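Local structure of sialyltransferase 0160 (4R84) at residues Lys373-Asn385 against Gly411-Asp423. The protein probably transfers sialic acid from a CMP-activated donor to a glycan acceptor, as a GT-B glycosyltransferase. Sequence-based numbering, arbitrary orientation.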
loop_
_atom_site.group_PDB
_atom_site.type_symbol
_atom_site.label_atom_id
_atom_site.label_comp_id
_atom_site.label_asym_id
_atom_site.label_seq_id
_atom_site.Cartn_x
_atom_site.Cartn_y
_atom_site.Cartn_z
ATOM N N LYS A 373 7.437 -30.005 -17.849
ATOM C CA LYS A 373 6.362 -29.056 -17.611
ATOM C C LYS A 373 4.990 -29.707 -17.514
ATOM O O LYS A 373 4.163 -29.349 -16.669
ATOM C CB LYS A 373 6.321 -28.037 -18.741
ATOM C CG LYS A 373 5.445 -26.883 -18.427
ATOM C CD LYS A 373 6.037 -25.652 -18.981
ATOM C CE LYS A 373 7.469 -25.574 -18.565
ATOM N NZ LYS A 373 8.147 -24.422 -19.197
ATOM N N GLU A 374 4.769 -30.694 -18.370
ATOM C CA GLU A 374 3.504 -31.408 -18.416
ATOM C C GLU A 374 3.226 -32.148 -17.117
ATOM O O GLU A 374 2.072 -32.266 -16.716
ATOM C CB GLU A 374 3.478 -32.382 -19.600
ATOM C CG GLU A 374 3.330 -31.697 -20.951
ATOM C CD GLU A 374 4.588 -30.967 -21.392
ATOM O OE1 GLU A 374 5.700 -31.379 -20.991
ATOM O OE2 GLU A 374 4.458 -29.956 -22.118
ATOM N N TYR A 375 4.269 -32.668 -16.474
ATOM C CA TYR A 375 4.092 -33.324 -15.176
ATOM C C TYR A 375 3.527 -32.353 -14.146
ATOM O O TYR A 375 2.619 -32.695 -13.393
ATOM C CB TYR A 375 5.415 -33.904 -14.676
ATOM C CG TYR A 375 5.448 -34.339 -13.216
ATOM C CD1 TYR A 375 5.681 -33.425 -12.195
ATOM C CD2 TYR A 375 5.282 -35.678 -12.866
ATOM C CE1 TYR A 375 5.738 -33.821 -10.876
ATOM C CE2 TYR A 375 5.340 -36.080 -11.542
ATOM C CZ TYR A 375 5.564 -35.152 -10.554
ATOM O OH TYR A 375 5.617 -35.538 -9.227
ATOM N N TYR A 376 4.060 -31.131 -14.113
ATOM C CA TYR A 376 3.634 -30.181 -13.094
ATOM C C TYR A 376 2.210 -29.744 -13.339
ATOM O O TYR A 376 1.459 -29.549 -12.386
ATOM C CB TYR A 376 4.600 -28.976 -13.028
ATOM C CG TYR A 376 5.941 -29.469 -12.533
ATOM C CD1 TYR A 376 6.115 -29.832 -11.204
ATOM C CD2 TYR A 376 7.012 -29.642 -13.407
ATOM C CE1 TYR A 376 7.332 -30.338 -10.747
ATOM C CE2 TYR A 376 8.231 -30.136 -12.957
ATOM C CZ TYR A 376 8.384 -30.488 -11.641
ATOM O OH TYR A 376 9.592 -30.989 -11.212
ATOM N N ALA A 377 1.824 -29.623 -14.606
ATOM C CA ALA A 377 0.433 -29.314 -14.941
ATOM C C ALA A 377 -0.473 -30.470 -14.540
ATOM O O ALA A 377 -1.556 -30.264 -13.998
ATOM C CB ALA A 377 0.287 -29.019 -16.429
ATOM N N GLN A 378 -0.019 -31.695 -14.793
ATOM C CA GLN A 378 -0.846 -32.861 -14.493
ATOM C C GLN A 378 -1.082 -33.032 -12.992
ATOM O O GLN A 378 -2.172 -33.435 -12.578
ATOM C CB GLN A 378 -0.226 -34.134 -15.080
ATOM C CG GLN A 378 -1.048 -35.414 -14.828
ATOM C CD GLN A 378 -2.477 -35.328 -15.365
ATOM O OE1 GLN A 378 -2.703 -34.911 -16.500
ATOM N NE2 GLN A 378 -3.444 -35.748 -14.552
ATOM N N GLN A 379 -0.078 -32.733 -12.175
ATOM C CA GLN A 379 -0.255 -32.852 -10.740
ATOM C C GLN A 379 -1.326 -31.897 -10.242
ATOM O O GLN A 379 -2.108 -32.235 -9.350
ATOM C CB GLN A 379 1.050 -32.597 -9.997
ATOM C CG GLN A 379 2.141 -33.606 -10.315
ATOM C CD GLN A 379 1.603 -35.030 -10.358
ATOM O OE1 GLN A 379 1.218 -35.584 -9.339
ATOM N NE2 GLN A 379 1.626 -35.639 -11.544
ATOM N N GLN A 380 -1.382 -30.708 -10.840
ATOM C CA GLN A 380 -2.364 -29.718 -10.422
ATOM C C GLN A 380 -3.752 -30.138 -10.881
ATOM O O GLN A 380 -4.727 -29.970 -10.144
ATOM C CB GLN A 380 -1.979 -28.341 -10.943
ATOM C CG GLN A 380 -0.606 -27.908 -10.396
ATOM C CD GLN A 380 -0.204 -26.511 -10.835
ATOM O OE1 GLN A 380 -0.868 -25.526 -10.511
ATOM N NE2 GLN A 380 0.877 -26.424 -11.590
ATOM N N VAL A 381 -3.837 -30.720 -12.075
ATOM C CA VAL A 381 -5.094 -31.300 -12.537
ATOM C C VAL A 381 -5.547 -32.393 -11.568
ATOM O O VAL A 381 -6.724 -32.473 -11.201
ATOM C CB VAL A 381 -4.971 -31.872 -13.965
ATOM C CG1 VAL A 381 -6.232 -32.630 -14.342
ATOM C CG2 VAL A 381 -4.749 -30.732 -14.956
ATOM N N ASN A 382 -4.603 -33.210 -11.108
ATOM C CA ASN A 382 -4.928 -34.254 -10.135
ATOM C C ASN A 382 -5.482 -33.632 -8.857
ATOM O O ASN A 382 -6.444 -34.142 -8.284
ATOM C CB ASN A 382 -3.705 -35.106 -9.810
ATOM C CG ASN A 382 -3.233 -35.933 -10.992
ATOM O OD1 ASN A 382 -3.934 -36.066 -11.996
ATOM N ND2 ASN A 382 -2.037 -36.505 -10.870
ATOM N N VAL A 383 -4.883 -32.527 -8.406
ATOM C CA VAL A 383 -5.390 -31.845 -7.215
ATOM C C VAL A 383 -6.844 -31.389 -7.405
ATOM O O VAL A 383 -7.684 -31.572 -6.526
ATOM C CB VAL A 383 -4.519 -30.618 -6.816
ATOM C CG1 VAL A 383 -5.157 -29.887 -5.637
ATOM C CG2 VAL A 383 -3.120 -31.065 -6.443
ATOM N N ILE A 384 -7.148 -30.773 -8.541
ATOM C CA ILE A 384 -8.514 -30.310 -8.783
ATOM C C ILE A 384 -9.496 -31.485 -8.837
ATOM O O ILE A 384 -10.593 -31.419 -8.283
ATOM C CB ILE A 384 -8.614 -29.528 -10.095
ATOM C CG1 ILE A 384 -7.641 -28.348 -10.054
ATOM C CG2 ILE A 384 -10.065 -29.061 -10.330
ATOM C CD1 ILE A 384 -7.453 -27.669 -11.396
ATOM N N ASN A 385 -9.091 -32.552 -9.522
ATOM C CA ASN A 385 -9.916 -33.752 -9.607
ATOM C C ASN A 385 -10.270 -34.282 -8.228
ATOM O O ASN A 385 -11.417 -34.654 -7.978
ATOM C CB ASN A 385 -9.215 -34.831 -10.433
ATOM C CG ASN A 385 -9.363 -34.602 -11.921
ATOM O OD1 ASN A 385 -10.380 -34.079 -12.371
ATOM N ND2 ASN A 385 -8.348 -34.987 -12.694
ATOM N N GLY A 411 2.522 -19.975 -18.013
ATOM C CA GLY A 411 2.642 -20.325 -19.421
ATOM C C GLY A 411 1.700 -21.443 -19.846
ATOM O O GLY A 411 0.505 -21.404 -19.565
ATOM N N VAL A 412 2.253 -22.449 -20.515
ATOM C CA VAL A 412 1.464 -23.559 -21.046
ATOM C C VAL A 412 0.828 -24.394 -19.929
ATOM O O VAL A 412 -0.194 -25.045 -20.136
ATOM C CB VAL A 412 2.345 -24.438 -21.968
ATOM C CG1 VAL A 412 1.605 -25.667 -22.437
ATOM C CG2 VAL A 412 2.782 -23.624 -23.177
ATOM N N ILE A 413 1.420 -24.367 -18.739
ATOM C CA ILE A 413 0.828 -25.070 -17.603
ATOM C C ILE A 413 -0.606 -24.583 -17.386
ATOM O O ILE A 413 -1.524 -25.358 -17.161
ATOM C CB ILE A 413 1.651 -24.849 -16.329
ATOM C CG1 ILE A 413 3.030 -25.497 -16.468
ATOM C CG2 ILE A 413 0.915 -25.378 -15.118
ATOM C CD1 ILE A 413 3.889 -25.363 -15.237
ATOM N N ASN A 414 -0.797 -23.273 -17.474
ATOM C CA ASN A 414 -2.132 -22.715 -17.318
ATOM C C ASN A 414 -3.072 -23.198 -18.408
ATOM O O ASN A 414 -4.228 -23.527 -18.133
ATOM C CB ASN A 414 -2.079 -21.183 -17.301
ATOM C CG ASN A 414 -1.371 -20.642 -16.064
ATOM O OD1 ASN A 414 -1.076 -21.385 -15.123
ATOM N ND2 ASN A 414 -1.106 -19.341 -16.060
ATOM N N ASP A 415 -2.579 -23.254 -19.643
ATOM C CA ASP A 415 -3.409 -23.739 -20.749
ATOM C C ASP A 415 -3.836 -25.198 -20.564
ATOM O O ASP A 415 -4.977 -25.552 -20.856
ATOM C CB ASP A 415 -2.687 -23.609 -22.092
ATOM C CG ASP A 415 -2.241 -22.197 -22.382
ATOM O OD1 ASP A 415 -2.916 -21.243 -21.943
ATOM O OD2 ASP A 415 -1.238 -22.045 -23.104
ATOM N N ILE A 416 -2.905 -26.036 -20.112
ATOM C CA ILE A 416 -3.173 -27.462 -19.885
ATOM C C ILE A 416 -4.223 -27.646 -18.804
ATOM O O ILE A 416 -5.188 -28.400 -18.986
ATOM C CB ILE A 416 -1.887 -28.219 -19.492
ATOM C CG1 ILE A 416 -0.921 -28.271 -20.679
ATOM C CG2 ILE A 416 -2.209 -29.643 -19.018
ATOM C CD1 ILE A 416 0.461 -28.755 -20.319
ATOM N N ILE A 417 -4.041 -26.949 -17.684
ATOM C CA ILE A 417 -4.989 -27.051 -16.577
ATOM C C ILE A 417 -6.378 -26.555 -16.971
ATOM O O ILE A 417 -7.384 -27.243 -16.727
ATOM C CB ILE A 417 -4.497 -26.258 -15.340
ATOM C CG1 ILE A 417 -3.203 -26.864 -14.799
ATOM C CG2 ILE A 417 -5.569 -26.200 -14.243
ATOM C CD1 ILE A 417 -2.486 -25.989 -13.773
ATOM N N LEU A 418 -6.446 -25.377 -17.583
ATOM C CA LEU A 418 -7.740 -24.830 -17.967
ATOM C C LEU A 418 -8.446 -25.766 -18.949
ATOM O O LEU A 418 -9.654 -25.998 -18.852
ATOM C CB LEU A 418 -7.583 -23.426 -18.570
ATOM C CG LEU A 418 -8.866 -22.624 -18.799
ATOM C CD1 LEU A 418 -9.580 -22.406 -17.465
ATOM C CD2 LEU A 418 -8.551 -21.294 -19.486
ATOM N N GLY A 419 -7.680 -26.303 -19.891
ATOM C CA GLY A 419 -8.233 -27.160 -20.920
ATOM C C GLY A 419 -8.714 -28.498 -20.387
ATOM O O GLY A 419 -9.415 -29.232 -21.085
ATOM N N SER A 420 -8.345 -28.824 -19.153
ATOM C CA SER A 420 -8.706 -30.126 -18.582
ATOM C C SER A 420 -10.070 -30.107 -17.910
ATOM O O SER A 420 -10.601 -31.150 -17.521
ATOM C CB SER A 420 -7.654 -30.584 -17.572
ATOM O OG SER A 420 -6.388 -30.704 -18.181
ATOM N N PHE A 421 -10.639 -28.916 -17.800
ATOM C CA PHE A 421 -11.938 -28.716 -17.176
ATOM C C PHE A 421 -12.752 -27.758 -18.029
ATOM O O PHE A 421 -12.634 -26.545 -17.899
ATOM C CB PHE A 421 -11.775 -28.181 -15.742
ATOM C CG PHE A 421 -10.981 -29.094 -14.857
ATOM C CD1 PHE A 421 -9.604 -29.005 -14.799
ATOM C CD2 PHE A 421 -11.613 -30.084 -14.119
ATOM C CE1 PHE A 421 -8.866 -29.870 -14.019
ATOM C CE2 PHE A 421 -10.876 -30.949 -13.328
ATOM C CZ PHE A 421 -9.501 -30.844 -13.281
ATOM N N PRO A 422 -13.553 -28.317 -18.943
ATOM C CA PRO A 422 -14.302 -27.569 -19.959
ATOM C C PRO A 422 -15.184 -26.448 -19.398
ATOM O O PRO A 422 -15.341 -25.427 -20.062
ATOM C CB PRO A 422 -15.158 -28.651 -20.619
ATOM C CG PRO A 422 -14.353 -29.908 -20.444
ATOM C CD PRO A 422 -13.745 -29.774 -19.082
ATOM N N ASP A 423 -15.764 -26.627 -18.215
ATOM C CA ASP A 423 -16.660 -25.594 -17.703
ATOM C C ASP A 423 -15.992 -24.692 -16.667
ATOM O O ASP A 423 -16.662 -23.904 -16.000
ATOM C CB ASP A 423 -17.886 -26.242 -17.067
ATOM C CG ASP A 423 -18.821 -26.864 -18.092
ATOM O OD1 ASP A 423 -18.863 -26.402 -19.255
ATOM O OD2 ASP A 423 -19.506 -27.840 -17.722
#
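S420 OG, which rests 3.6 Å from V381 CG2, donates to I416 O over 2.7 Å. Beside its own backbone N (chi1 -60°), this hydroxyl turns back onto the backbone carbonyl of I416, four residues earlier, and a side chain as small as serine lets V381 approach. Toward the start of both helices, A377 offers just a methyl, and its CB meets I416 CG2 at 3.6 Å; with so little bulk here the axes come within 9.0 Å, crossing at -37°. I417 is a knob among A377, Q380, V381 and I384, its CD1 lying against the Q380 amide. That buried amide is satisfied at both ends: Q380 NE2 donates a hydrogen bond to Y376 O at 3.3 Å, from above the carbonyl plane, and OE1 accepts from T364 N. At the far end F421, which follows the helix, supplies a broad flat surface: I384 CG2 sits over one face in a CH-pi contact, 3.9 Å from the ring centroid, while N385 OD1 stands at the ring edge, 3.3 Å from F421 CE2. Both helices belong to the Rossmann-like domain holding the parallel sheet 425-427, 401-405, 358-362, 445-447; I384 and Q380 lean on strand 358-362, I417 and F421 on strand 401-405.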